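Local coordinates for oxysterol-binding protein homolog 3 (Saccharomyces cerevisiae, PDB 4INQ) that carries lipids such as phosphoinositides in a hydrophobic pocket of its OSBP-related domain and moves them between membranes through the cytosol, at residues Arg324-Ala329 and Glu340-Leu345; Thr64-Ile69 and Lys118-Leu123; Arg138-Lys143 and Pro361-Lys366. All blocks are in the same frame, centred on the assembly; numbering follows the deposited sequence.

Contact 1. Residues Arg324-Ala329 and Glu340-Leu345; sequences RPDIRA and EWKLKL. With PIF ((2R)-3-{[(S)-hydroxy{[(1R,2R,3R,4R,5S,6R)-2,3,5,6-tetrahydroxy-4-(phosphonooxy)cyclohexyl]oxy}phosphoryl]oxy}propane-1,2-diyl dioctanoate), chain B.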
loop_
_atom_site.group_PDB
_atom_site.type_symbol
_atom_site.label_atom_id
_atom_site.label_comp_id
_atom_site.label_asym_id
_atom_site.label_seq_id
_atom_site.Cartn_x
_atom_site.Cartn_y
_atom_site.Cartn_z
ATOM N N ARG A 324 9.315 8.752 12.415
ATOM C CA ARG A 324 10.369 7.768 12.622
ATOM C C ARG A 324 11.731 8.352 12.270
ATOM O O ARG A 324 11.938 8.868 11.169
ATOM C CB ARG A 324 10.109 6.519 11.787
ATOM C CG ARG A 324 9.125 5.599 12.447
ATOM C CD ARG A 324 9.047 4.264 11.798
ATOM N NE ARG A 324 10.314 3.539 11.804
ATOM C CZ ARG A 324 10.387 2.221 11.656
ATOM N NH1 ARG A 324 9.270 1.519 11.512
ATOM N NH2 ARG A 324 11.559 1.606 11.623
ATOM N N PRO A 325 12.684 8.271 13.209
ATOM C CA PRO A 325 14.044 8.788 13.030
ATOM C C PRO A 325 14.885 8.087 11.968
ATOM O O PRO A 325 15.606 8.755 11.216
ATOM C CB PRO A 325 14.640 8.664 14.428
ATOM C CG PRO A 325 13.926 7.454 14.976
ATOM C CD PRO A 325 12.513 7.692 14.553
ATOM N N ASP A 326 14.803 6.756 11.905
ATOM C CA ASP A 326 15.573 5.985 10.925
ATOM C C ASP A 326 15.126 6.243 9.498
ATOM O O ASP A 326 15.961 6.389 8.585
ATOM C CB ASP A 326 15.502 4.484 11.236
ATOM C CG ASP A 326 14.074 3.962 11.362
ATOM O OD1 ASP A 326 13.124 4.760 11.549
ATOM O OD2 ASP A 326 13.908 2.725 11.300
ATOM N N ILE A 327 13.813 6.313 9.297
ATOM C CA ILE A 327 13.278 6.581 7.971
ATOM C C ILE A 327 13.669 7.995 7.564
ATOM O O ILE A 327 14.085 8.231 6.428
ATOM C CB ILE A 327 11.723 6.485 7.928
ATOM C CG1 ILE A 327 11.263 5.061 8.266
ATOM C CG2 ILE A 327 11.233 6.899 6.544
ATOM C CD1 ILE A 327 9.755 4.820 8.099
ATOM N N ARG A 328 13.533 8.935 8.496
ATOM C CA ARG A 328 13.860 10.332 8.218
ATOM C C ARG A 328 15.346 10.520 7.889
ATOM O O ARG A 328 15.683 11.133 6.875
ATOM C CB ARG A 328 13.465 11.213 9.407
ATOM C CG ARG A 328 13.579 12.715 9.150
ATOM C CD ARG A 328 12.680 13.159 8.011
ATOM N NE ARG A 328 11.254 13.111 8.353
ATOM C CZ ARG A 328 10.280 13.230 7.458
ATOM N NH1 ARG A 328 10.585 13.397 6.181
ATOM N NH2 ARG A 328 9.005 13.193 7.836
ATOM N N ALA A 329 16.229 9.987 8.734
ATOM C CA ALA A 329 17.673 10.108 8.508
ATOM C C ALA A 329 18.074 9.432 7.198
ATOM O O ALA A 329 18.941 9.917 6.469
ATOM C CB ALA A 329 18.440 9.485 9.673
ATOM N N GLU A 340 21.810 3.115 12.835
ATOM C CA GLU A 340 21.862 3.198 14.295
ATOM C C GLU A 340 20.433 3.171 14.813
ATOM O O GLU A 340 20.081 2.385 15.691
ATOM C CB GLU A 340 22.494 4.517 14.746
ATOM C CG GLU A 340 22.338 4.793 16.255
ATOM C CD GLU A 340 22.072 6.270 16.602
ATOM O OE1 GLU A 340 22.908 7.137 16.256
ATOM O OE2 GLU A 340 21.024 6.558 17.233
ATOM N N TRP A 341 19.618 4.057 14.252
ATOM C CA TRP A 341 18.225 4.177 14.648
ATOM C C TRP A 341 17.361 2.952 14.378
ATOM O O TRP A 341 16.544 2.590 15.216
ATOM C CB TRP A 341 17.614 5.413 13.998
ATOM C CG TRP A 341 17.774 6.628 14.850
ATOM C CD1 TRP A 341 18.437 7.778 14.538
ATOM C CD2 TRP A 341 17.259 6.805 16.172
ATOM N NE1 TRP A 341 18.368 8.664 15.587
ATOM C CE2 TRP A 341 17.650 8.091 16.604
ATOM C CE3 TRP A 341 16.502 5.999 17.037
ATOM C CZ2 TRP A 341 17.309 8.593 17.865
ATOM C CZ3 TRP A 341 16.164 6.497 18.288
ATOM C CH2 TRP A 341 16.568 7.786 18.690
ATOM N N LYS A 342 17.540 2.308 13.229
ATOM C CA LYS A 342 16.741 1.122 12.924
ATOM C C LYS A 342 16.991 0.049 13.983
ATOM O O LYS A 342 16.056 -0.588 14.461
ATOM C CB LYS A 342 17.073 0.594 11.524
ATOM C CG LYS A 342 16.489 -0.791 11.197
ATOM C CD LYS A 342 16.456 -1.022 9.688
ATOM C CE LYS A 342 16.569 -2.483 9.311
ATOM N NZ LYS A 342 15.486 -3.359 9.828
ATOM N N LEU A 343 18.254 -0.127 14.361
ATOM C CA LEU A 343 18.635 -1.111 15.376
ATOM C C LEU A 343 18.030 -0.752 16.724
ATOM O O LEU A 343 17.582 -1.622 17.477
ATOM C CB LEU A 343 20.157 -1.158 15.528
ATOM C CG LEU A 343 20.972 -1.752 14.381
ATOM C CD1 LEU A 343 22.465 -1.588 14.658
ATOM C CD2 LEU A 343 20.609 -3.226 14.223
ATOM N N LYS A 344 18.028 0.545 17.017
ATOM C CA LYS A 344 17.502 1.051 18.278
ATOM C C LYS A 344 16.002 0.827 18.376
ATOM O O LYS A 344 15.503 0.293 19.371
ATOM C CB LYS A 344 17.807 2.542 18.398
ATOM C CG LYS A 344 17.625 3.105 19.783
ATOM C CD LYS A 344 18.610 2.467 20.748
ATOM C CE LYS A 344 18.641 3.217 22.055
ATOM N NZ LYS A 344 19.586 2.585 23.012
ATOM N N LEU A 345 15.278 1.238 17.342
ATOM C CA LEU A 345 13.834 1.077 17.338
ATOM C C LEU A 345 13.411 -0.382 17.514
ATOM O O LEU A 345 12.522 -0.685 18.304
ATOM C CB LEU A 345 13.242 1.651 16.046
ATOM C CG LEU A 345 12.633 3.057 16.173
ATOM C CD1 LEU A 345 13.698 4.041 16.598
ATOM C CD2 LEU A 345 12.014 3.493 14.840
HETATM C C1 PIF B . 12.620 -6.249 11.302
HETATM O O1 PIF B . 12.328 -5.876 9.955
HETATM P P1 PIF B . 13.251 -6.213 8.670
HETATM C C2 PIF B . 12.703 -7.809 11.453
HETATM O O2 PIF B . 11.440 -8.397 11.075
HETATM C C3 PIF B . 13.032 -8.149 12.949
HETATM O O3 PIF B . 13.117 -9.566 13.136
HETATM C C4 PIF B . 11.948 -7.572 13.896
HETATM O O4 PIF B . 12.276 -7.841 15.257
HETATM P P4 PIF B . 11.854 -9.138 16.091
HETATM C C5 PIF B . 11.837 -6.057 13.714
HETATM O O5 PIF B . 10.833 -5.553 14.579
HETATM C C6 PIF B . 11.510 -5.693 12.252
HETATM O O6 PIF B . 11.406 -4.284 12.148
HETATM C C7 PIF B . 12.804 -8.491 7.205
HETATM C C8 PIF B . 11.662 -9.141 6.348
HETATM C C9 PIF B . 10.981 -8.158 5.380
HETATM C C10 PIF B . 8.803 -8.116 4.416
HETATM C C11 PIF B . 8.590 -7.484 3.021
HETATM O O11 PIF B . 14.636 -6.611 8.980
HETATM C C12 PIF B . 7.271 -6.711 2.928
HETATM O O12 PIF B . 13.204 -4.888 7.757
HETATM C C13 PIF B . 7.018 -6.200 1.504
HETATM O O13 PIF B . 12.388 -7.243 7.753
HETATM C C14 PIF B . 5.619 -5.578 1.372
HETATM O O14 PIF B . 12.265 -10.325 5.664
HETATM C C15 PIF B . 5.161 -5.521 -0.091
HETATM O O15 PIF B . 9.950 -8.854 4.654
HETATM C C16 PIF B . 3.637 -5.681 -0.240
HETATM O O16 PIF B . 7.950 -7.965 5.304
HETATM C C17 PIF B . 3.260 -6.801 -1.232
HETATM O O17 PIF B . 10.616 -11.853 6.058
HETATM C C18 PIF B . 11.528 -11.455 5.336
HETATM C C19 PIF B . 11.821 -12.231 4.059
HETATM C C20 PIF B . 10.875 -11.809 2.936
HETATM C C21 PIF B . 11.638 -11.143 1.778
HETATM C C22 PIF B . 10.799 -10.479 0.875
HETATM C C23 PIF B . 11.013 -9.183 0.377
HETATM C C24 PIF B . 10.150 -8.484 -0.487
HETATM C C25 PIF B . 10.766 -7.296 -0.908
HETATM O O41 PIF B . 11.383 -8.663 17.535
HETATM O O42 PIF B . 13.010 -10.088 16.123
HETATM O O43 PIF B . 10.519 -9.761 15.391
#
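Next to the phosphoinositide headgroup site of the OSBP-related domain, helix 325-331 packs against helix 335-354 through Pro-325, Asp-326, Trp-341 and Leu-345. Pro-325 lies over one face of the indole: its CB stands 3.6 Å from the centroid of the five-membered ring of Trp-341, only 7° off the ring normal, a CH-pi contact. The neighbouring Pro-325 CG reaches the ring fusion at Trp-341 CD2, and also meets Leu-345 CD1 at 3.8 Å. The axes of helical pieces 325-329 and 340-345 run antiparallel (166°), 8.4 Å apart at closest approach, as in a helical hairpin with a short connection. At the first turn Arg-324, the N-cap residue, bends at chi3 to bring the edge of its guanidinium alongside the Asp-326 carboxylate in a salt bridge, NE to OD1 at 3.1 Å and NH2 to OD2 at 2.6 Å, each oxygen offering its syn lone pair close to the guanidinium plane. Asp-326 chi1 of 54° sets the carboxylate between its own backbone N and carbonyl carbon, which also lets OD2 lie 3.8 Å from Lys-342 CB. Leu-345 CD2 comes obliquely onto this ion pair, 3.5 Å from Arg-324 NE. Arg-324 NH1 has further partners in Glu-126 and the carbonyl of Asn-121. The Lys-342 chain runs on to the lipid: NZ forms a salt bridge with Glu-346, which itself binds the lipid, and makes weak hydrogen bonds to phosphate oxygens O12 and O11.

Contact 2. Residues Thr64-Ile69 and Lys118-Leu123; sequences TSNEPI and KPFNPL. With PIF ((2R)-3-{[(S)-hydroxy{[(1R,2R,3R,4R,5S,6R)-2,3,5,6-tetrahydroxy-4-(phosphonooxy)cyclohexyl]oxy}phosphoryl]oxy}propane-1,2-diyl dioctanoate), chain B.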
loop_
_atom_site.group_PDB
_atom_site.type_symbol
_atom_site.label_atom_id
_atom_site.label_comp_id
_atom_site.label_asym_id
_atom_site.label_seq_id
_atom_site.Cartn_x
_atom_site.Cartn_y
_atom_site.Cartn_z
ATOM N N THR A 64 19.788 -0.377 4.450
ATOM C CA THR A 64 20.014 -0.124 3.030
ATOM C C THR A 64 19.143 -0.977 2.108
ATOM O O THR A 64 19.128 -0.784 0.893
ATOM C CB THR A 64 21.516 -0.311 2.659
ATOM O OG1 THR A 64 22.007 -1.547 3.202
ATOM C CG2 THR A 64 22.341 0.841 3.210
ATOM N N SER A 65 18.419 -1.928 2.681
ATOM C CA SER A 65 17.538 -2.768 1.888
ATOM C C SER A 65 16.177 -2.093 1.793
ATOM O O SER A 65 15.271 -2.595 1.131
ATOM C CB SER A 65 17.362 -4.133 2.549
ATOM O OG SER A 65 18.594 -4.819 2.631
ATOM N N ASN A 66 16.050 -0.946 2.453
ATOM C CA ASN A 66 14.790 -0.208 2.496
ATOM C C ASN A 66 14.727 1.019 1.590
ATOM O O ASN A 66 15.745 1.511 1.093
ATOM C CB ASN A 66 14.516 0.268 3.934
ATOM C CG ASN A 66 14.230 -0.873 4.913
ATOM O OD1 ASN A 66 14.332 -0.691 6.125
ATOM N ND2 ASN A 66 13.855 -2.031 4.399
ATOM N N GLU A 67 13.500 1.499 1.394
ATOM C CA GLU A 67 13.215 2.720 0.644
ATOM C C GLU A 67 12.667 3.615 1.766
ATOM O O GLU A 67 12.121 3.106 2.746
ATOM C CB GLU A 67 12.162 2.476 -0.442
ATOM C CG GLU A 67 11.021 1.564 -0.040
ATOM C CD GLU A 67 10.018 1.384 -1.160
ATOM O OE1 GLU A 67 10.448 1.200 -2.315
ATOM O OE2 GLU A 67 8.800 1.420 -0.894
ATOM N N PRO A 68 12.805 4.948 1.641
ATOM C CA PRO A 68 12.332 5.872 2.674
ATOM C C PRO A 68 10.851 6.022 3.049
ATOM O O PRO A 68 10.362 7.142 3.155
ATOM C CB PRO A 68 12.964 7.205 2.256
ATOM C CG PRO A 68 12.971 7.113 0.777
ATOM C CD PRO A 68 13.442 5.685 0.533
ATOM N N ILE A 69 10.155 4.905 3.260
ATOM C CA ILE A 69 8.751 4.916 3.705
ATOM C C ILE A 69 8.462 3.583 4.391
ATOM O O ILE A 69 9.153 2.591 4.141
ATOM C CB ILE A 69 7.708 5.072 2.560
ATOM C CG1 ILE A 69 7.709 3.824 1.667
ATOM C CG2 ILE A 69 7.975 6.341 1.749
ATOM C CD1 ILE A 69 6.470 3.728 0.743
ATOM N N LYS A 118 12.641 -2.421 -0.182
ATOM C CA LYS A 118 11.361 -2.600 0.503
ATOM C C LYS A 118 11.097 -1.484 1.516
ATOM O O LYS A 118 12.013 -0.755 1.906
ATOM C CB LYS A 118 11.343 -3.944 1.232
ATOM C CG LYS A 118 12.233 -3.976 2.457
ATOM C CD LYS A 118 12.172 -5.322 3.148
ATOM C CE LYS A 118 12.870 -5.266 4.497
ATOM N NZ LYS A 118 12.180 -4.291 5.392
ATOM N N PRO A 119 9.836 -1.342 1.963
ATOM C CA PRO A 119 9.510 -0.298 2.934
ATOM C C PRO A 119 10.069 -0.682 4.295
ATOM O O PRO A 119 10.439 -1.837 4.509
ATOM C CB PRO A 119 7.981 -0.299 2.951
ATOM C CG PRO A 119 7.589 -0.978 1.678
ATOM C CD PRO A 119 8.619 -2.044 1.530
ATOM N N PHE A 120 10.149 0.278 5.213
ATOM C CA PHE A 120 10.611 -0.055 6.552
ATOM C C PHE A 120 9.470 -0.842 7.181
ATOM O O PHE A 120 8.301 -0.618 6.858
ATOM C CB PHE A 120 10.854 1.196 7.402
ATOM C CG PHE A 120 12.167 1.878 7.137
ATOM C CD1 PHE A 120 12.410 2.507 5.921
ATOM C CD2 PHE A 120 13.149 1.909 8.117
ATOM C CE1 PHE A 120 13.620 3.166 5.685
ATOM C CE2 PHE A 120 14.362 2.565 7.890
ATOM C CZ PHE A 120 14.596 3.193 6.671
ATOM N N ASN A 121 9.803 -1.774 8.060
ATOM C CA ASN A 121 8.777 -2.541 8.736
ATOM C C ASN A 121 8.288 -1.654 9.870
ATOM O O ASN A 121 9.088 -1.163 10.662
ATOM C CB ASN A 121 9.362 -3.838 9.296
ATOM C CG ASN A 121 8.613 -5.071 8.809
ATOM O OD1 ASN A 121 7.397 -5.196 9.008
ATOM N ND2 ASN A 121 9.335 -5.988 8.169
ATOM N N PRO A 122 6.973 -1.401 9.940
ATOM C CA PRO A 122 6.431 -0.555 11.006
ATOM C C PRO A 122 6.520 -1.258 12.347
ATOM O O PRO A 122 6.504 -2.487 12.408
ATOM C CB PRO A 122 4.971 -0.355 10.592
ATOM C CG PRO A 122 5.012 -0.498 9.101
ATOM C CD PRO A 122 5.949 -1.665 8.913
ATOM N N LEU A 123 6.606 -0.476 13.417
ATOM C CA LEU A 123 6.652 -1.027 14.759
ATOM C C LEU A 123 5.211 -1.297 15.163
ATOM O O LEU A 123 4.285 -0.759 14.563
ATOM C CB LEU A 123 7.263 -0.016 15.723
ATOM C CG LEU A 123 8.656 0.480 15.355
ATOM C CD1 LEU A 123 9.165 1.387 16.463
ATOM C CD2 LEU A 123 9.602 -0.723 15.142
HETATM C C1 PIF B . 12.620 -6.249 11.302
HETATM O O1 PIF B . 12.328 -5.876 9.955
HETATM P P1 PIF B . 13.251 -6.213 8.670
HETATM C C2 PIF B . 12.703 -7.809 11.453
HETATM O O2 PIF B . 11.440 -8.397 11.075
HETATM C C3 PIF B . 13.032 -8.149 12.949
HETATM O O3 PIF B . 13.117 -9.566 13.136
HETATM C C4 PIF B . 11.948 -7.572 13.896
HETATM O O4 PIF B . 12.276 -7.841 15.257
HETATM P P4 PIF B . 11.854 -9.138 16.091
HETATM C C5 PIF B . 11.837 -6.057 13.714
HETATM O O5 PIF B . 10.833 -5.553 14.579
HETATM C C6 PIF B . 11.510 -5.693 12.252
HETATM O O6 PIF B . 11.406 -4.284 12.148
HETATM C C7 PIF B . 12.804 -8.491 7.205
HETATM C C8 PIF B . 11.662 -9.141 6.348
HETATM C C9 PIF B . 10.981 -8.158 5.380
HETATM C C10 PIF B . 8.803 -8.116 4.416
HETATM C C11 PIF B . 8.590 -7.484 3.021
HETATM O O11 PIF B . 14.636 -6.611 8.980
HETATM C C12 PIF B . 7.271 -6.711 2.928
HETATM O O12 PIF B . 13.204 -4.888 7.757
HETATM C C13 PIF B . 7.018 -6.200 1.504
HETATM O O13 PIF B . 12.388 -7.243 7.753
HETATM C C14 PIF B . 5.619 -5.578 1.372
HETATM O O14 PIF B . 12.265 -10.325 5.664
HETATM C C15 PIF B . 5.161 -5.521 -0.091
HETATM O O15 PIF B . 9.950 -8.854 4.654
HETATM C C16 PIF B . 3.637 -5.681 -0.240
HETATM O O16 PIF B . 7.950 -7.965 5.304
HETATM C C17 PIF B . 3.260 -6.801 -1.232
HETATM O O17 PIF B . 10.616 -11.853 6.058
HETATM C C18 PIF B . 11.528 -11.455 5.336
HETATM C C19 PIF B . 11.821 -12.231 4.059
HETATM C C20 PIF B . 10.875 -11.809 2.936
HETATM C C21 PIF B . 11.638 -11.143 1.778
HETATM C C22 PIF B . 10.799 -10.479 0.875
HETATM C C23 PIF B . 11.013 -9.183 0.377
HETATM C C24 PIF B . 10.150 -8.484 -0.487
HETATM C C25 PIF B . 10.766 -7.296 -0.908
HETATM O O41 PIF B . 11.383 -8.663 17.535
HETATM O O42 PIF B . 13.010 -10.088 16.123
HETATM O O43 PIF B . 10.519 -9.761 15.391
HETATM O O HOH W 1 12.829 -2.164 8.417
#
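Asn-66 and Lys-118 extend alongside each other from a parallel bridge between two short strands, while the Phe-120 side chain crosses that of Asn-66 at about a right angle. Asn-66 OD1 sits over the centre of the Phe-120 ring, 3.4 Å above its plane, with amide and ring planes 51° apart. The ring's edge faces the carbonyl oxygens of Glu-67 and Ile-69. Backbone bonds tie the two segments together, Lys-118 N to Ser-65 O at 2.9 Å and Phe-120 N to Ile-69 O at 2.7 Å, either side of the inverse gamma turn centred on Pro-68. Lys-118 runs extended until chi4, 62°, where a bend brings NZ within 3.1 Å of Pro-119 O. The same Lys-118 NZ lies 2.6 Å from PIF O12, a phosphate oxygen of the lipid. A methionine here would probably cost O12 its short bond to this ammonium group, with Lys-342 only weakly bonded to it, and leave Pro-119 O without this bond. One water, at 3.1 Å from Asn-66 OD1, also touches Asn-121 N and O12 of the lipid. Since Lys-118 belongs to the phosphatidylinositol 4-phosphate site, its positive charge probably helps to offset the phosphodiester's negative charge within these buried surroundings.

Contact 3. Residues Arg138-Lys143 and Pro361-Lys366; sequences RLISEK and PKYFEK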
loop_
_atom_site.group_PDB
_atom_site.type_symbol
_atom_site.label_atom_id
_atom_site.label_comp_id
_atom_site.label_asym_id
_atom_site.label_seq_id
_atom_site.Cartn_x
_atom_site.Cartn_y
_atom_site.Cartn_z
ATOM N N ARG A 138 -9.490 10.991 3.431
ATOM C CA ARG A 138 -8.578 10.926 4.563
ATOM C C ARG A 138 -8.440 9.460 4.929
ATOM O O ARG A 138 -9.400 8.692 4.853
ATOM C CB ARG A 138 -9.131 11.708 5.756
ATOM C CG ARG A 138 -10.314 11.052 6.431
ATOM C CD ARG A 138 -10.843 11.937 7.529
ATOM N NE ARG A 138 -11.891 11.291 8.312
ATOM C CZ ARG A 138 -12.535 11.889 9.309
ATOM N NH1 ARG A 138 -12.230 13.139 9.631
ATOM N NH2 ARG A 138 -13.477 11.242 9.983
ATOM N N LEU A 139 -7.239 9.075 5.327
ATOM C CA LEU A 139 -6.962 7.696 5.681
ATOM C C LEU A 139 -6.195 7.624 6.993
ATOM O O LEU A 139 -5.386 8.501 7.300
ATOM C CB LEU A 139 -6.151 7.054 4.555
ATOM C CG LEU A 139 -5.420 5.723 4.701
ATOM C CD1 LEU A 139 -4.853 5.350 3.337
ATOM C CD2 LEU A 139 -4.305 5.823 5.725
ATOM N N ILE A 140 -6.467 6.577 7.764
ATOM C CA ILE A 140 -5.800 6.341 9.028
ATOM C C ILE A 140 -5.386 4.872 8.974
ATOM O O ILE A 140 -6.143 4.031 8.488
ATOM C CB ILE A 140 -6.764 6.595 10.227
ATOM C CG1 ILE A 140 -5.970 6.697 11.531
ATOM C CG2 ILE A 140 -7.814 5.488 10.318
ATOM C CD1 ILE A 140 -5.268 5.440 11.958
ATOM N N SER A 141 -4.178 4.567 9.433
ATOM C CA SER A 141 -3.702 3.193 9.413
ATOM C C SER A 141 -2.858 2.914 10.653
ATOM O O SER A 141 -2.292 3.831 11.245
ATOM C CB SER A 141 -2.891 2.935 8.139
ATOM O OG SER A 141 -1.688 3.686 8.119
ATOM N N GLU A 142 -2.768 1.644 11.038
ATOM C CA GLU A 142 -2.014 1.273 12.231
ATOM C C GLU A 142 -1.589 -0.188 12.176
ATOM O O GLU A 142 -2.309 -1.026 11.631
ATOM C CB GLU A 142 -2.891 1.530 13.477
ATOM C CG GLU A 142 -2.322 1.056 14.824
ATOM C CD GLU A 142 -3.161 1.531 16.025
ATOM O OE1 GLU A 142 -4.407 1.574 15.916
ATOM O OE2 GLU A 142 -2.574 1.847 17.089
ATOM N N LYS A 143 -0.408 -0.491 12.711
ATOM C CA LYS A 143 0.055 -1.877 12.756
ATOM C C LYS A 143 -0.631 -2.483 13.989
ATOM O O LYS A 143 -0.317 -2.125 15.120
ATOM C CB LYS A 143 1.575 -1.959 12.924
ATOM C CG LYS A 143 2.093 -3.391 12.905
ATOM C CD LYS A 143 3.613 -3.473 12.821
ATOM C CE LYS A 143 4.063 -4.916 12.585
ATOM N NZ LYS A 143 5.546 -5.074 12.623
ATOM N N PRO A 361 -2.583 -1.618 20.020
ATOM C CA PRO A 361 -3.149 -0.720 19.007
ATOM C C PRO A 361 -4.283 0.093 19.622
ATOM O O PRO A 361 -5.018 -0.404 20.478
ATOM C CB PRO A 361 -3.621 -1.682 17.914
ATOM C CG PRO A 361 -3.913 -2.937 18.667
ATOM C CD PRO A 361 -2.754 -3.025 19.620
ATOM N N LYS A 362 -4.430 1.336 19.175
ATOM C CA LYS A 362 -5.437 2.221 19.736
ATOM C C LYS A 362 -6.655 2.573 18.876
ATOM O O LYS A 362 -7.729 2.811 19.418
ATOM C CB LYS A 362 -4.768 3.533 20.158
ATOM C CG LYS A 362 -3.542 3.393 21.060
ATOM C CD LYS A 362 -3.914 2.980 22.478
ATOM C CE LYS A 362 -2.743 3.179 23.445
ATOM N NZ LYS A 362 -1.494 2.471 23.022
ATOM N N TYR A 363 -6.507 2.599 17.553
ATOM C CA TYR A 363 -7.615 3.022 16.695
ATOM C C TYR A 363 -8.396 1.969 15.920
ATOM O O TYR A 363 -9.305 2.305 15.163
ATOM C CB TYR A 363 -7.098 4.101 15.738
ATOM C CG TYR A 363 -6.169 5.047 16.454
ATOM C CD1 TYR A 363 -6.609 5.775 17.560
ATOM C CD2 TYR A 363 -4.824 5.136 16.097
ATOM C CE1 TYR A 363 -5.731 6.560 18.297
ATOM C CE2 TYR A 363 -3.935 5.918 16.826
ATOM C CZ TYR A 363 -4.394 6.624 17.924
ATOM O OH TYR A 363 -3.516 7.382 18.653
ATOM N N PHE A 364 -8.044 0.705 16.117
ATOM C CA PHE A 364 -8.717 -0.406 15.458
ATOM C C PHE A 364 -8.891 -1.502 16.501
ATOM O O PHE A 364 -8.071 -1.636 17.405
ATOM C CB PHE A 364 -7.875 -0.937 14.297
ATOM C CG PHE A 364 -7.734 0.029 13.144
ATOM C CD1 PHE A 364 -8.635 0.007 12.087
ATOM C CD2 PHE A 364 -6.685 0.949 13.113
ATOM C CE1 PHE A 364 -8.496 0.888 11.005
ATOM C CE2 PHE A 364 -6.537 1.829 12.045
ATOM C CZ PHE A 364 -7.445 1.799 10.986
ATOM N N GLU A 365 -9.962 -2.274 16.383
ATOM C CA GLU A 365 -10.220 -3.360 17.318
ATOM C C GLU A 365 -10.585 -4.594 16.518
ATOM O O GLU A 365 -11.271 -4.506 15.501
ATOM C CB GLU A 365 -11.369 -3.003 18.268
ATOM C CG GLU A 365 -12.715 -2.820 17.581
ATOM C CD GLU A 365 -13.841 -2.565 18.563
ATOM O OE1 GLU A 365 -14.055 -3.416 19.452
ATOM O OE2 GLU A 365 -14.512 -1.517 18.447
ATOM N N LYS A 366 -10.123 -5.745 16.979
ATOM C CA LYS A 366 -10.399 -6.989 16.282
ATOM C C LYS A 366 -11.890 -7.324 16.350
ATOM O O LYS A 366 -12.493 -7.323 17.428
ATOM C CB LYS A 366 -9.564 -8.114 16.894
ATOM C CG LYS A 366 -9.161 -9.184 15.906
ATOM C CD LYS A 366 -8.184 -10.168 16.524
ATOM C CE LYS A 366 -7.844 -11.272 15.536
ATOM N NZ LYS A 366 -6.959 -12.301 16.137
#
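Glu-142 puts both carboxylate oxygens on consecutive backbone N-H groups of the 361-366 segment. OE2 takes the N-H of Lys-362 at 2.8 Å, met on the syn side but 26° out of the carboxylate plane, and OE1 takes that of Tyr-363 at 2.9 Å with its syn lone pair; both bonds are fairly straight. With CG anti to the backbone N and the chain extended beyond it, Glu-142 reaches straight out from its strand to the turn. Pro-361 flanks the carboxylate, its CB 3.8 Å from Glu-142 CD. Strand 137-145 belongs to the antiparallel beta-barrel that encloses the lipid in this family, and strand 364-368 pairs with 371-374 to form a small hairpin laid across it; the short strand segments 138-143 and 364-366 cross at -52° with axes 9.4 Å apart. Further along, the Phe-364 ring meets the barrel strand by its edge: CZ lies 3.6 Å from Ile-140 O and 3.8 Å from Ile-140 CG2, while CD2 comes near Glu-142 OE1. Ile-140 CD1 also reaches Phe-364 CE2. More loosely, Ile-140 CD1 lies 4.2 Å from Tyr-363 CD2. Beyond the two segments, Tyr-363 and Tyr-381 have their rings edge-to-face, and Phe-364 also touches Ala-152 and Phe-154 of the adjoining strand 150-157.

Overall arrangement
Contacts 1 and 2 are close neighbours, their centres 10 Å apart, and both touch the bound phosphoinositide. They meet directly: the ring of Phe-120 packs on Asp-326 and Ile-327, so helix 325-331 touches both strand 118-120 and helix 335-354. Contact 3 is farther off, about 22 Å from contact 1 and 20 Å from contact 2 between centres, on the barrel. Lys-143 nevertheless bridges it to contact 2, its NZ probably hydrogen-bonding to Pro-122 O. Along the chain contact 2 closes first; contact 3 then spans a long loop within which contact 1 is nested. Together they join the barrel, the headgroup site and helices 325-331 and 335-354 of one OSBP-related domain.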